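Local coordinates for protein formylmethanofuran--tetrahydromethanopterin formyltransferase (Methanosarcina barkeri, PDB 1M5S) that catalyses the reversible transfer of a formyl group from formylmethanofuran to tetrahydromethanopterin, an early step in making methane from carbon dioxide, at residues V47-R58 with V72-K80. Residues are numbered along the deposited sequence; the frame is centred on the assembly and turned at random.
Sequences VIMCPAEAGIER and VYVQICTFK
Val47 sets one methyl, CG2, over a face of the Phe79 ring, 4.1 Å from the ring centroid, a CH-pi contact suited to a compact branched side chain. Its backbone N is tied down by OE2 of Glu53, so the turn before the strand is closed by a side chain from the strand's first residue. Ala52, small enough to lie close to the facing main chain, brings CB to 3.5 Å from Cys77 O.

From here the backbones pair antiparallel. Glu53 and Cys77 exchange two hydrogen bonds; beyond them, the Glu53 carboxylate extends to Asn250 through OE1. Ala54 and Ile76 form a non-hydrogen-bonded pair, and the alanine methyl faces Ile76 CG1 on the side packed against helix 30-41. Gly55, which puts no side chain on the face carrying Glu53 and Gln75, exchanges bonds of 3.1 Å in both directions between its N and O and those of Gln75. Ile56 continues the apolar face: its CG2 presses tightly on Val72 CG1 at 3.5 Å, while CG1 meets Val74.

At Glu57 the register slips by one residue, and its N reaches Tyr73 O. With CG anti to the backbone N (chi1 177°) and an extended chain, Glu57 OE1 takes a bond from Gln75 NE2 at 2.9 Å, approached from above the carboxylate plane; OE2 accepts a hydrogen bond from Gly192 N and forms a salt bridge with Arg22 NH2. Arg58 completes the pairing with Tyr73 and runs alongside it, the ring's CE2 lying 3.3 Å from NH2 over one guanidinium face, the planes 39° apart. Its NH1 forms a salt bridge with Glu64.

This is an antiparallel beta hairpin carrying a beta bulge, whose strand 71-78 also pairs with strand 12-26 in the alpha/beta sandwich of the formyltransferase.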
ATOM      1  N   VAL A  47       1.374  23.069 -14.893  1.00 48.49           N
ATOM      2  CA  VAL A  47       0.588  24.321 -14.862  1.00 57.03           C
ATOM      3  C   VAL A  47       0.224  24.803 -16.267  1.00 61.01           C
ATOM      4  O   VAL A  47      -0.485  25.797 -16.441  1.00 62.21           O
ATOM      5  CB  VAL A  47       1.350  25.484 -14.154  1.00 58.69           C
ATOM      6  CG1 VAL A  47       1.354  25.281 -12.654  1.00 56.65           C
ATOM      7  CG2 VAL A  47       2.776  25.582 -14.671  1.00 56.91           C
ATOM      8  N   ILE A  48       0.686  24.065 -17.266  1.00 59.09           N
ATOM      9  CA  ILE A  48       0.501  24.445 -18.647  1.00 61.87           C
ATOM     10  C   ILE A  48      -0.842  23.883 -19.181  1.00 62.24           C
ATOM     11  O   ILE A  48      -1.218  24.134 -20.334  1.00 65.02           O
ATOM     12  CB  ILE A  48       1.750  23.984 -19.473  1.00 62.97           C
ATOM     13  CG1 ILE A  48       2.478  25.210 -20.031  1.00 66.59           C
ATOM     14  CG2 ILE A  48       1.361  22.993 -20.570  1.00 64.88           C
ATOM     15  CD1 ILE A  48       3.824  25.483 -19.386  1.00 58.22           C
ATOM     16  N   MET A  49      -1.609  23.254 -18.284  1.00 55.25           N
ATOM     17  CA  MET A  49      -2.965  22.764 -18.573  1.00 53.40           C
ATOM     18  C   MET A  49      -3.710  22.172 -17.357  1.00 49.92           C
ATOM     19  O   MET A  49      -4.860  21.724 -17.472  1.00 47.99           O
ATOM     20  CB  MET A  49      -2.925  21.720 -19.686  1.00 58.90           C
ATOM     21  CG  MET A  49      -3.438  22.203 -21.026  1.00 66.97           C
ATOM     22  SD  MET A  49      -4.052  20.847 -22.027  1.00 79.65           S
ATOM     23  CE  MET A  49      -5.857  21.050 -21.792  1.00 67.74           C
ATOM     24  N   CYS A  50      -3.010  22.079 -16.227  1.00 47.63           N
ATOM     25  CA  CYS A  50      -3.608  21.703 -14.948  1.00 44.86           C
ATOM     26  C   CYS A  50      -3.738  22.956 -14.084  1.00 41.76           C
ATOM     27  O   CYS A  50      -2.985  23.920 -14.278  1.00 40.82           O
ATOM     28  CB  CYS A  50      -2.727  20.678 -14.222  1.00 42.12           C
ATOM     29  SG  CYS A  50      -2.795  18.985 -14.880  1.00 37.85           S
ATOM     30  N   PRO A  51      -4.686  22.953 -13.129  1.00 39.51           N
ATOM     31  CA  PRO A  51      -4.836  24.082 -12.191  1.00 38.92           C
ATOM     32  C   PRO A  51      -3.539  24.460 -11.463  1.00 39.25           C
ATOM     33  O   PRO A  51      -3.325  25.628 -11.122  1.00 41.56           O
ATOM     34  CB  PRO A  51      -5.920  23.609 -11.221  1.00 35.22           C
ATOM     35  CG  PRO A  51      -6.753  22.657 -12.038  1.00 34.79           C
ATOM     36  CD  PRO A  51      -5.774  21.965 -12.967  1.00 36.61           C
ATOM     37  N   ALA A  52      -2.679  23.477 -11.208  1.00 34.28           N
ATOM     38  CA  ALA A  52      -1.396  23.731 -10.559  1.00 30.33           C
ATOM     39  C   ALA A  52      -0.392  22.630 -10.866  1.00 21.84           C
ATOM     40  O   ALA A  52      -0.675  21.705 -11.633  1.00 27.31           O
ATOM     41  CB  ALA A  52      -1.581  23.857  -9.047  1.00 32.61           C
ATOM     42  N   GLU A  53       0.820  22.812 -10.354  1.00 25.37           N
ATOM     43  CA  GLU A  53       1.811  21.745 -10.309  1.00 29.42           C
ATOM     44  C   GLU A  53       2.050  21.410  -8.848  1.00 24.17           C
ATOM     45  O   GLU A  53       2.482  22.263  -8.075  1.00 26.60           O
ATOM     46  CB  GLU A  53       3.121  22.202 -10.952  1.00 32.08           C
ATOM     47  CG  GLU A  53       3.306  21.742 -12.384  1.00 37.70           C
ATOM     48  CD  GLU A  53       4.446  22.469 -13.094  1.00 32.16           C
ATOM     49  OE1 GLU A  53       5.505  22.691 -12.467  1.00 38.28           O
ATOM     50  OE2 GLU A  53       4.271  22.827 -14.281  1.00 40.44           O
ATOM     51  N   ALA A  54       1.773  20.169  -8.466  1.00 27.98           N
ATOM     52  CA  ALA A  54       1.795  19.809  -7.059  1.00 24.01           C
ATOM     53  C   ALA A  54       2.276  18.379  -6.840  1.00 18.71           C
ATOM     54  O   ALA A  54       2.245  17.543  -7.745  1.00 22.31           O
ATOM     55  CB  ALA A  54       0.405  20.001  -6.459  1.00 20.86           C
ATOM     56  N   GLY A  55       2.720  18.103  -5.624  1.00 22.41           N
ATOM     57  CA  GLY A  55       3.134  16.756  -5.298  1.00 21.47           C
ATOM     58  C   GLY A  55       3.658  16.634  -3.887  1.00 21.40           C
ATOM     59  O   GLY A  55       3.842  17.627  -3.169  1.00 17.39           O
ATOM     60  N   ILE A  56       3.921  15.396  -3.497  1.00 13.57           N
ATOM     61  CA  ILE A  56       4.446  15.117  -2.177  1.00 17.55           C
ATOM     62  C   ILE A  56       5.961  15.288  -2.197  1.00 12.03           C
ATOM     63  O   ILE A  56       6.642  14.799  -3.091  1.00 18.64           O
ATOM     64  CB  ILE A  56       4.055  13.691  -1.738  1.00 16.83           C
ATOM     65  CG1 ILE A  56       2.552  13.642  -1.455  1.00 16.72           C
ATOM     66  CG2 ILE A  56       4.861  13.267  -0.502  1.00 20.80           C
ATOM     67  CD1 ILE A  56       1.988  12.262  -1.479  1.00 25.43           C
ATOM     68  N   GLU A  57       6.462  16.069  -1.248  1.00 21.31           N
ATOM     69  CA  GLU A  57       7.885  16.368  -1.142  1.00 21.23           C
ATOM     70  C   GLU A  57       8.570  15.249  -0.365  1.00 20.05           C
ATOM     71  O   GLU A  57       9.576  14.688  -0.800  1.00 21.57           O
ATOM     72  CB  GLU A  57       8.065  17.718  -0.427  1.00 21.28           C
ATOM     73  CG  GLU A  57       9.508  18.129  -0.186  1.00 22.25           C
ATOM     74  CD  GLU A  57       9.634  19.334   0.707  1.00 21.35           C
ATOM     75  OE1 GLU A  57       8.890  20.309   0.496  1.00 20.82           O
ATOM     76  OE2 GLU A  57      10.468  19.296   1.636  1.00 23.97           O
ATOM     77  N   ARG A  58       8.011  14.942   0.794  1.00 18.64           N
ATOM     78  CA  ARG A  58       8.521  13.884   1.675  1.00 21.59           C
ATOM     79  C   ARG A  58       7.627  13.742   2.907  1.00 22.56           C
ATOM     80  O   ARG A  58       6.869  14.659   3.257  1.00 14.24           O
ATOM     81  CB  ARG A  58       9.939  14.228   2.138  1.00 23.16           C
ATOM     82  CG  ARG A  58       9.992  15.467   3.035  1.00 29.16           C
ATOM     83  CD  ARG A  58      10.967  15.319   4.206  1.00 35.58           C
ATOM     84  NE  ARG A  58      11.185  16.575   4.939  1.00 38.93           N
ATOM     85  CZ  ARG A  58      11.174  16.673   6.276  1.00 30.19           C
ATOM     86  NH1 ARG A  58      10.957  15.598   7.045  1.00 26.94           N
ATOM     87  NH2 ARG A  58      11.372  17.817   6.946  1.00 32.25           N
ATOM     88  N   VAL A  72       2.790  14.869   6.070  1.00 17.70           N
ATOM     89  CA  VAL A  72       3.330  14.876   4.709  1.00 15.53           C
ATOM     90  C   VAL A  72       3.508  16.333   4.276  1.00 16.09           C
ATOM     91  O   VAL A  72       2.576  17.134   4.383  1.00 17.54           O
ATOM     92  CB  VAL A  72       2.375  14.188   3.690  1.00 18.46           C
ATOM     93  CG1 VAL A  72       3.020  14.150   2.317  1.00 24.03           C
ATOM     94  CG2 VAL A  72       2.029  12.778   4.141  1.00 16.40           C
ATOM     95  N   TYR A  73       4.721  16.679   3.848  1.00 22.74           N
ATOM     96  CA  TYR A  73       4.980  17.965   3.203  1.00 21.98           C
ATOM     97  C   TYR A  73       4.588  17.898   1.738  1.00 21.14           C
ATOM     98  O   TYR A  73       4.948  16.952   1.033  1.00 20.11           O
ATOM     99  CB  TYR A  73       6.460  18.339   3.299  1.00 18.87           C
ATOM    100  CG  TYR A  73       6.916  18.693   4.692  1.00 19.16           C
ATOM    101  CD1 TYR A  73       6.694  19.963   5.218  1.00 22.78           C
ATOM    102  CD2 TYR A  73       7.610  17.767   5.469  1.00 23.62           C
ATOM    103  CE1 TYR A  73       7.164  20.303   6.481  1.00 23.57           C
ATOM    104  CE2 TYR A  73       8.075  18.092   6.734  1.00 24.08           C
ATOM    105  CZ  TYR A  73       7.854  19.362   7.234  1.00 31.40           C
ATOM    106  OH  TYR A  73       8.353  19.688   8.477  1.00 28.64           O
ATOM    107  N   VAL A  74       3.767  18.851   1.310  1.00 15.46           N
ATOM    108  CA  VAL A  74       3.439  18.990  -0.101  1.00 16.24           C
ATOM    109  C   VAL A  74       3.894  20.359  -0.612  1.00 18.73           C
ATOM    110  O   VAL A  74       4.231  21.247   0.178  1.00 22.21           O
ATOM    111  CB  VAL A  74       1.918  18.804  -0.366  1.00 15.31           C
ATOM    112  CG1 VAL A  74       1.502  17.370  -0.032  1.00 18.19           C
ATOM    113  CG2 VAL A  74       1.106  19.801   0.444  1.00 22.20           C
ATOM    114  N   GLN A  75       4.123  20.429  -1.917  1.00 21.11           N
ATOM    115  CA  GLN A  75       4.413  21.686  -2.581  1.00 21.16           C
ATOM    116  C   GLN A  75       3.345  21.893  -3.631  1.00 22.33           C
ATOM    117  O   GLN A  75       2.939  20.946  -4.300  1.00 22.71           O
ATOM    118  CB  GLN A  75       5.795  21.650  -3.237  1.00 22.00           C
ATOM    119  CG  GLN A  75       6.951  21.695  -2.256  1.00 25.97           C
ATOM    120  CD  GLN A  75       8.309  21.684  -2.939  1.00 20.35           C
ATOM    121  OE1 GLN A  75       8.418  21.935  -4.139  1.00 29.06           O
ATOM    122  NE2 GLN A  75       9.356  21.418  -2.163  1.00 25.35           N
ATOM    123  N   ILE A  76       2.734  23.070  -3.601  1.00 24.06           N
ATOM    124  CA  ILE A  76       1.797  23.459  -4.637  1.00 24.08           C
ATOM    125  C   ILE A  76       2.415  24.650  -5.359  1.00 29.10           C
ATOM    126  O   ILE A  76       2.976  25.541  -4.724  1.00 26.39           O
ATOM    127  CB  ILE A  76       0.427  23.829  -4.037  1.00 26.58           C
ATOM    128  CG1 ILE A  76      -0.186  22.595  -3.356  1.00 22.56           C
ATOM    129  CG2 ILE A  76      -0.508  24.333  -5.125  1.00 25.40           C
ATOM    130  CD1 ILE A  76      -1.270  22.907  -2.322  1.00 27.01           C
ATOM    131  N   CYS A  77       2.499  24.530  -6.681  1.00 32.83           N
ATOM    132  CA  CYS A  77       3.310  25.420  -7.506  1.00 32.41           C
ATOM    133  C   CYS A  77       2.439  26.078  -8.564  1.00 32.52           C
ATOM    134  O   CYS A  77       1.544  25.442  -9.139  1.00 31.45           O
ATOM    135  CB  CYS A  77       4.426  24.639  -8.213  1.00 29.47           C
ATOM    136  SG  CYS A  77       5.481  23.619  -7.151  1.00 30.97           S
ATOM    137  N   THR A  78       2.794  27.307  -8.920  1.00 32.26           N
ATOM    138  CA  THR A  78       2.059  28.026  -9.946  1.00 26.45           C
ATOM    139  C   THR A  78       2.874  29.250 -10.403  1.00 27.46           C
ATOM    140  O   THR A  78       3.814  29.673  -9.715  1.00 22.89           O
ATOM    141  CB  THR A  78       0.664  28.422  -9.394  1.00 32.95           C
ATOM    142  OG1 THR A  78      -0.287  28.491 -10.462  1.00 48.39           O
ATOM    143  CG2 THR A  78       0.735  29.735  -8.666  1.00 21.77           C
ATOM    144  N   PHE A  79       2.618  29.722 -11.620  1.00 29.32           N
ATOM    145  CA  PHE A  79       3.421  30.810 -12.179  1.00 38.32           C
ATOM    146  C   PHE A  79       3.264  32.132 -11.438  1.00 38.57           C
ATOM    147  O   PHE A  79       4.254  32.715 -11.005  1.00 37.54           O
ATOM    148  CB  PHE A  79       3.125  30.995 -13.671  1.00 43.81           C
ATOM    149  CG  PHE A  79       3.903  30.062 -14.556  1.00 52.57           C
ATOM    150  CD1 PHE A  79       5.207  29.696 -14.219  1.00 53.03           C
ATOM    151  CD2 PHE A  79       3.317  29.498 -15.687  1.00 54.04           C
ATOM    152  CE1 PHE A  79       5.918  28.774 -14.989  1.00 56.26           C
ATOM    153  CE2 PHE A  79       4.017  28.574 -16.470  1.00 55.22           C
ATOM    154  CZ  PHE A  79       5.322  28.210 -16.117  1.00 57.10           C
ATOM    155  N   LYS A  80       2.021  32.541 -11.198  1.00 44.66           N
ATOM    156  CA  LYS A  80       1.746  33.790 -10.490  1.00 44.45           C
ATOM    157  C   LYS A  80       1.307  33.573  -9.037  1.00 46.39           C
ATOM    158  O   LYS A  80       0.519  32.674  -8.759  1.00 49.91           O
ATOM    159  CB  LYS A  80       0.678  34.581 -11.245  1.00 50.11           C
ATOM    160  CG  LYS A  80       1.245  35.513 -12.303  1.00 56.54           C
ATOM    161  CD  LYS A  80       0.762  35.155 -13.700  1.00 63.82           C
ATOM    162  CE  LYS A  80       1.435  36.040 -14.741  1.00 63.96           C
ATOM    163  NZ  LYS A  80       2.922  36.045 -14.583  1.00 65.18           N
TER